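Local coordinates for invasion protein InvA (Salmonella enterica, PDB 2X49) that takes part in the invasion of intestinal epithelial cells as an export apparatus protein of the type III secretion system, represented here by its C-terminal domain, at residues A[183-186]-A[190-193]; A[228-233]-A[314-319]. One frame throughout, in Å; residues are numbered along the deposited sequence.

Contact 1: residues A[183-186]-A[190-193]; sequences RLLS and SVRN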
loop_
_atom_site.group_PDB
_atom_site.type_symbol
_atom_site.label_atom_id
_atom_site.label_comp_id
_atom_site.label_asym_id
_atom_site.label_seq_id
_atom_site.Cartn_x
_atom_site.Cartn_y
_atom_site.Cartn_z
ATOM N N ARG A 183 -6.729 -9.175 -4.093
ATOM C CA ARG A 183 -7.384 -8.285 -3.138
ATOM C C ARG A 183 -6.505 -7.986 -1.945
ATOM O O ARG A 183 -6.520 -6.890 -1.402
ATOM C CB ARG A 183 -8.798 -8.755 -2.800
ATOM C CG ARG A 183 -9.771 -8.584 -3.981
ATOM C CD ARG A 183 -11.136 -9.275 -3.766
ATOM N NE ARG A 183 -12.015 -9.116 -4.954
ATOM C CZ ARG A 183 -12.646 -7.990 -5.248
ATOM N NH1 ARG A 183 -12.566 -6.963 -4.435
ATOM N NH2 ARG A 183 -13.386 -7.888 -6.343
ATOM N N LEU A 184 -5.664 -8.939 -1.575
ATOM C CA LEU A 184 -4.664 -8.734 -0.485
ATOM C C LEU A 184 -3.592 -7.735 -0.968
ATOM O O LEU A 184 -3.381 -6.692 -0.367
ATOM C CB LEU A 184 -4.028 -10.043 -0.036
ATOM C CG LEU A 184 -4.984 -10.994 0.652
ATOM C CD1 LEU A 184 -4.250 -12.329 0.839
ATOM C CD2 LEU A 184 -5.485 -10.357 1.962
ATOM N N LEU A 185 -3.038 -8.011 -2.137
ATOM C CA LEU A 185 -1.928 -7.211 -2.676
ATOM C C LEU A 185 -2.364 -5.811 -2.943
ATOM O O LEU A 185 -1.596 -4.883 -2.751
ATOM C CB LEU A 185 -1.365 -7.854 -3.950
ATOM C CG LEU A 185 -0.611 -9.164 -3.781
ATOM C CD1 LEU A 185 -0.543 -10.017 -5.070
ATOM C CD2 LEU A 185 0.794 -8.872 -3.290
ATOM N N SER A 186 -3.630 -5.635 -3.363
ATOM C CA SER A 186 -4.108 -4.307 -3.801
ATOM C C SER A 186 -4.211 -3.387 -2.603
ATOM O O SER A 186 -4.331 -2.164 -2.772
ATOM C CB SER A 186 -5.471 -4.347 -4.555
ATOM O OG SER A 186 -6.504 -4.711 -3.668
ATOM N N SER A 190 1.341 -8.443 1.753
ATOM C CA SER A 190 2.204 -9.381 1.054
ATOM C C SER A 190 1.597 -10.764 0.955
ATOM O O SER A 190 0.897 -11.206 1.882
ATOM C CB SER A 190 3.582 -9.529 1.776
ATOM O OG SER A 190 4.423 -10.478 1.199
ATOM N N VAL A 191 1.902 -11.430 -0.131
ATOM C CA VAL A 191 1.504 -12.840 -0.332
ATOM C C VAL A 191 2.663 -13.806 -0.303
ATOM O O VAL A 191 2.575 -14.955 -0.743
ATOM C CB VAL A 191 0.626 -13.048 -1.560
ATOM C CG1 VAL A 191 -0.683 -12.256 -1.385
ATOM C CG2 VAL A 191 1.337 -12.697 -2.874
ATOM N N ARG A 192 3.785 -13.318 0.202
ATOM C CA ARG A 192 4.973 -14.170 0.361
ATOM C C ARG A 192 4.733 -15.431 1.201
ATOM O O ARG A 192 5.250 -16.483 0.894
ATOM C CB ARG A 192 6.159 -13.395 0.958
ATOM C CG ARG A 192 7.383 -14.265 1.101
ATOM C CD ARG A 192 8.655 -13.447 1.200
ATOM N NE ARG A 192 9.143 -13.098 -0.137
ATOM C CZ ARG A 192 9.705 -13.950 -0.970
ATOM N NH1 ARG A 192 9.927 -15.195 -0.580
ATOM N NH2 ARG A 192 10.083 -13.560 -2.192
ATOM N N ASN A 193 3.950 -15.269 2.257
ATOM C CA ASN A 193 3.675 -16.413 3.155
ATOM C C ASN A 193 2.479 -17.215 2.671
ATOM O O ASN A 193 1.400 -17.201 3.274
ATOM C CB ASN A 193 3.466 -15.956 4.581
ATOM C CG ASN A 193 3.676 -17.079 5.557
ATOM O OD1 ASN A 193 3.609 -18.279 5.191
ATOM N ND2 ASN A 193 3.985 -16.718 6.808
#
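Val191 meets Leu185 and Leu184 of the last turn of helix 174-185, and the loop 190-193 is built around it. Ser190 leads in with its CA 6.0 Å from the CA of Leu185, while its CB points away from the helix. The hydroxyl goes back to its own loop: Ser190 OG accepts from Arg192 N at 3.1 Å, with an N-H...O angle of 165°, which makes an ST turn, and a weak bond links the same OG to Asp38 O. Val191 follows and carries the contact. Its CB faces the helix, and both methyls meet Leu185, the two side chains crossing at about a right angle. Val191 CG2 packs evenly against the isopropyl end, 3.9 Å from both Leu185 CD1 and Leu185 CD2, whereas Val191 CG1 lies 3.9 Å from the branch carbon, Leu185 CG. With CG anti to its carbonyl carbon (chi1 -69°), Leu185 brings its branched end closer to the loop than the direction of its CB alone would. Leu184 adds a looser touch, its CD1 being 4.2 Å from Val191 CG1, and also rests on Arg219 of helix 211-221. Beyond the valine, Arg192 binds Phe36 and Ile37 carbonyls and makes a cation-pi contact with Phe36, and Asn193 is the N-cap of helix 194-204. The tight link between the two helices thus folds back through buried aliphatic carbons, with Val41 against both Leu185 and Val191. Dispersion and exclusion of water hold this helix-loop join; Ser190 OG is used within the loop, and Arg192 on the carbonyls beyond it.

Contact 2: residues A[228-233]-A[314-319]; sequences HKFANG and EVLSFG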
loop_
_atom_site.group_PDB
_atom_site.type_symbol
_atom_site.label_atom_id
_atom_site.label_comp_id
_atom_site.label_asym_id
_atom_site.label_seq_id
_atom_site.Cartn_x
_atom_site.Cartn_y
_atom_site.Cartn_z
ATOM N N HIS A 228 3.255 -6.383 10.791
ATOM C CA HIS A 228 4.750 -6.345 10.728
ATOM C C HIS A 228 5.211 -5.620 9.476
ATOM O O HIS A 228 6.253 -4.937 9.435
ATOM C CB HIS A 228 5.344 -7.750 10.795
ATOM C CG HIS A 228 5.528 -8.246 12.189
ATOM N ND1 HIS A 228 4.629 -8.552 13.164
ATOM C CD2 HIS A 228 6.777 -8.499 12.717
ATOM C CE1 HIS A 228 5.350 -8.967 14.260
ATOM N NE2 HIS A 228 6.640 -8.914 13.969
ATOM N N LYS A 229 4.403 -5.742 8.453
ATOM C CA LYS A 229 4.705 -5.100 7.161
ATOM C C LYS A 229 4.546 -3.592 7.209
ATOM O O LYS A 229 5.405 -2.841 6.754
ATOM C CB LYS A 229 3.848 -5.661 6.022
ATOM C CG LYS A 229 4.408 -5.210 4.664
ATOM C CD LYS A 229 3.597 -5.697 3.519
ATOM C CE LYS A 229 3.969 -4.929 2.257
ATOM N NZ LYS A 229 3.416 -3.551 2.226
ATOM N N PHE A 230 3.427 -3.159 7.750
ATOM C CA PHE A 230 3.096 -1.744 7.789
ATOM C C PHE A 230 3.960 -0.965 8.740
ATOM O O PHE A 230 4.249 0.206 8.531
ATOM C CB PHE A 230 1.624 -1.480 8.083
ATOM C CG PHE A 230 0.752 -1.554 6.851
ATOM C CD1 PHE A 230 0.604 -0.491 6.009
ATOM C CD2 PHE A 230 0.029 -2.728 6.610
ATOM C CE1 PHE A 230 -0.205 -0.594 4.890
ATOM C CE2 PHE A 230 -0.765 -2.829 5.498
ATOM C CZ PHE A 230 -0.896 -1.784 4.661
ATOM N N ALA A 231 4.410 -1.663 9.761
ATOM C CA ALA A 231 5.087 -0.984 10.875
ATOM C C ALA A 231 6.571 -0.923 10.577
ATOM O O ALA A 231 7.373 -0.224 11.214
ATOM C CB ALA A 231 4.814 -1.720 12.202
ATOM N N ASN A 232 6.894 -1.665 9.543
ATOM C CA ASN A 232 8.272 -1.990 9.225
ATOM C C ASN A 232 8.947 -2.583 10.440
ATOM O O ASN A 232 8.544 -3.611 11.012
ATOM C CB ASN A 232 9.053 -0.723 8.840
ATOM C CG ASN A 232 8.626 -0.151 7.479
ATOM O OD1 ASN A 232 7.512 -0.388 7.011
ATOM N ND2 ASN A 232 9.521 0.592 6.842
ATOM N N GLY A 233 9.989 -1.867 10.804
ATOM C CA GLY A 233 10.796 -2.176 11.984
ATOM C C GLY A 233 10.700 -1.042 12.972
ATOM O O GLY A 233 11.421 -0.973 13.970
ATOM N N GLU A 314 -4.071 3.313 3.620
ATOM C CA GLU A 314 -4.613 1.972 3.977
ATOM C C GLU A 314 -5.348 2.052 5.329
ATOM O O GLU A 314 -5.195 2.970 6.151
ATOM C CB GLU A 314 -3.586 0.886 3.948
ATOM C CG GLU A 314 -2.799 0.775 2.641
ATOM C CD GLU A 314 -3.597 0.694 1.341
ATOM O OE1 GLU A 314 -4.778 0.256 1.356
ATOM O OE2 GLU A 314 -3.028 1.054 0.271
ATOM N N VAL A 315 -6.258 1.090 5.438
ATOM C CA VAL A 315 -7.180 0.999 6.580
ATOM C C VAL A 315 -7.014 -0.373 7.222
ATOM O O VAL A 315 -7.222 -1.378 6.591
ATOM C CB VAL A 315 -8.660 1.236 6.157
ATOM C CG1 VAL A 315 -9.529 1.306 7.405
ATOM C CG2 VAL A 315 -8.841 2.522 5.236
ATOM N N LEU A 316 -6.601 -0.348 8.485
ATOM C CA LEU A 316 -6.423 -1.575 9.322
ATOM C C LEU A 316 -7.449 -1.639 10.428
ATOM O O LEU A 316 -7.883 -0.627 10.958
ATOM C CB LEU A 316 -5.014 -1.642 9.939
ATOM C CG LEU A 316 -3.783 -1.584 9.002
ATOM C CD1 LEU A 316 -2.463 -1.908 9.718
ATOM C CD2 LEU A 316 -3.934 -2.467 7.789
ATOM N N SER A 317 -7.807 -2.875 10.788
ATOM C CA SER A 317 -8.666 -3.067 11.931
ATOM C C SER A 317 -7.850 -3.160 13.227
ATOM O O SER A 317 -6.666 -3.464 13.227
ATOM C CB SER A 317 -9.530 -4.284 11.745
ATOM O OG SER A 317 -8.727 -5.442 11.857
ATOM N N PHE A 318 -8.519 -2.912 14.338
ATOM C CA PHE A 318 -7.892 -3.013 15.660
ATOM C C PHE A 318 -7.285 -4.405 15.883
ATOM O O PHE A 318 -6.213 -4.561 16.477
ATOM C CB PHE A 318 -8.870 -2.656 16.791
ATOM C CG PHE A 318 -9.475 -1.267 16.697
ATOM C CD1 PHE A 318 -8.703 -0.148 16.396
ATOM C CD2 PHE A 318 -10.832 -1.072 16.904
ATOM C CE1 PHE A 318 -9.286 1.124 16.352
ATOM C CE2 PHE A 318 -11.422 0.209 16.848
ATOM C CZ PHE A 318 -10.647 1.299 16.554
ATOM N N GLY A 319 -7.969 -5.433 15.410
ATOM C CA GLY A 319 -7.451 -6.795 15.521
ATOM C C GLY A 319 -6.208 -7.074 14.701
ATOM O O GLY A 319 -5.354 -7.901 15.014
#
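Phe230, in the last turn of helix 223-231, faces strand 314-317, an outermost strand of the parallel four-stranded sheet; the nearest CA atoms, of Phe230 and Glu314, are 9.4 Å apart, so side chains bridge the gap. The Phe230 ring reaches across to Glu314 and Leu316, alternate residues whose CB atoms both point at the helix, while Val315 between them faces the other way, onto helix 299-306. Glu314 CG comes to the ring's edge, near its plane, 3.7 Å from Phe230 CE1; Glu314 CB makes a further contact, 3.9 Å from Phe230 CZ. Leu316 comes obliquely to the CD2-CE2 part of the ring, its CD2 3.9 Å from Phe230 CE2 and its CD1 4.1 Å from Phe230 CD2. A bend at chi2 (-52°) of Glu314 leaves its methylenes against the phenyl group and takes the carboxylate away, where OE2 forms a salt bridge with Arg188 and OE1 another with Lys303. Val291 and Leu236, from two further strands of the sheet, also touch Phe230, so the ring packs across the sheet as well as at its margin. Glu314 is accordingly divided in its chemistry: its carbons join an apolar helix-sheet interface, and its buried charge is met by two cations, which would probably favour the ionised form.

From the N terminus, contact 1 comes first and closes a very short loop, three residues between its segments, where helix 174-185 gives way to helix 194-204. Contact 2 follows in series, without nesting or crossing: its loop of 80 residues runs from the end of helix 223-231 through two of the sheet's four strands, 236-240 and 291-294, to strand 314-317. Their centres are 13 Å apart, and they touch where Lys229 CD packs 4.0 Å from Ser190 N. The bend between the segments of contact 1 also serves contact 2, since Arg188 there both pairs with the Glu314 carboxylate and touches Phe230. Together the contacts join the helical part of the C-terminal domain to its parallel sheet.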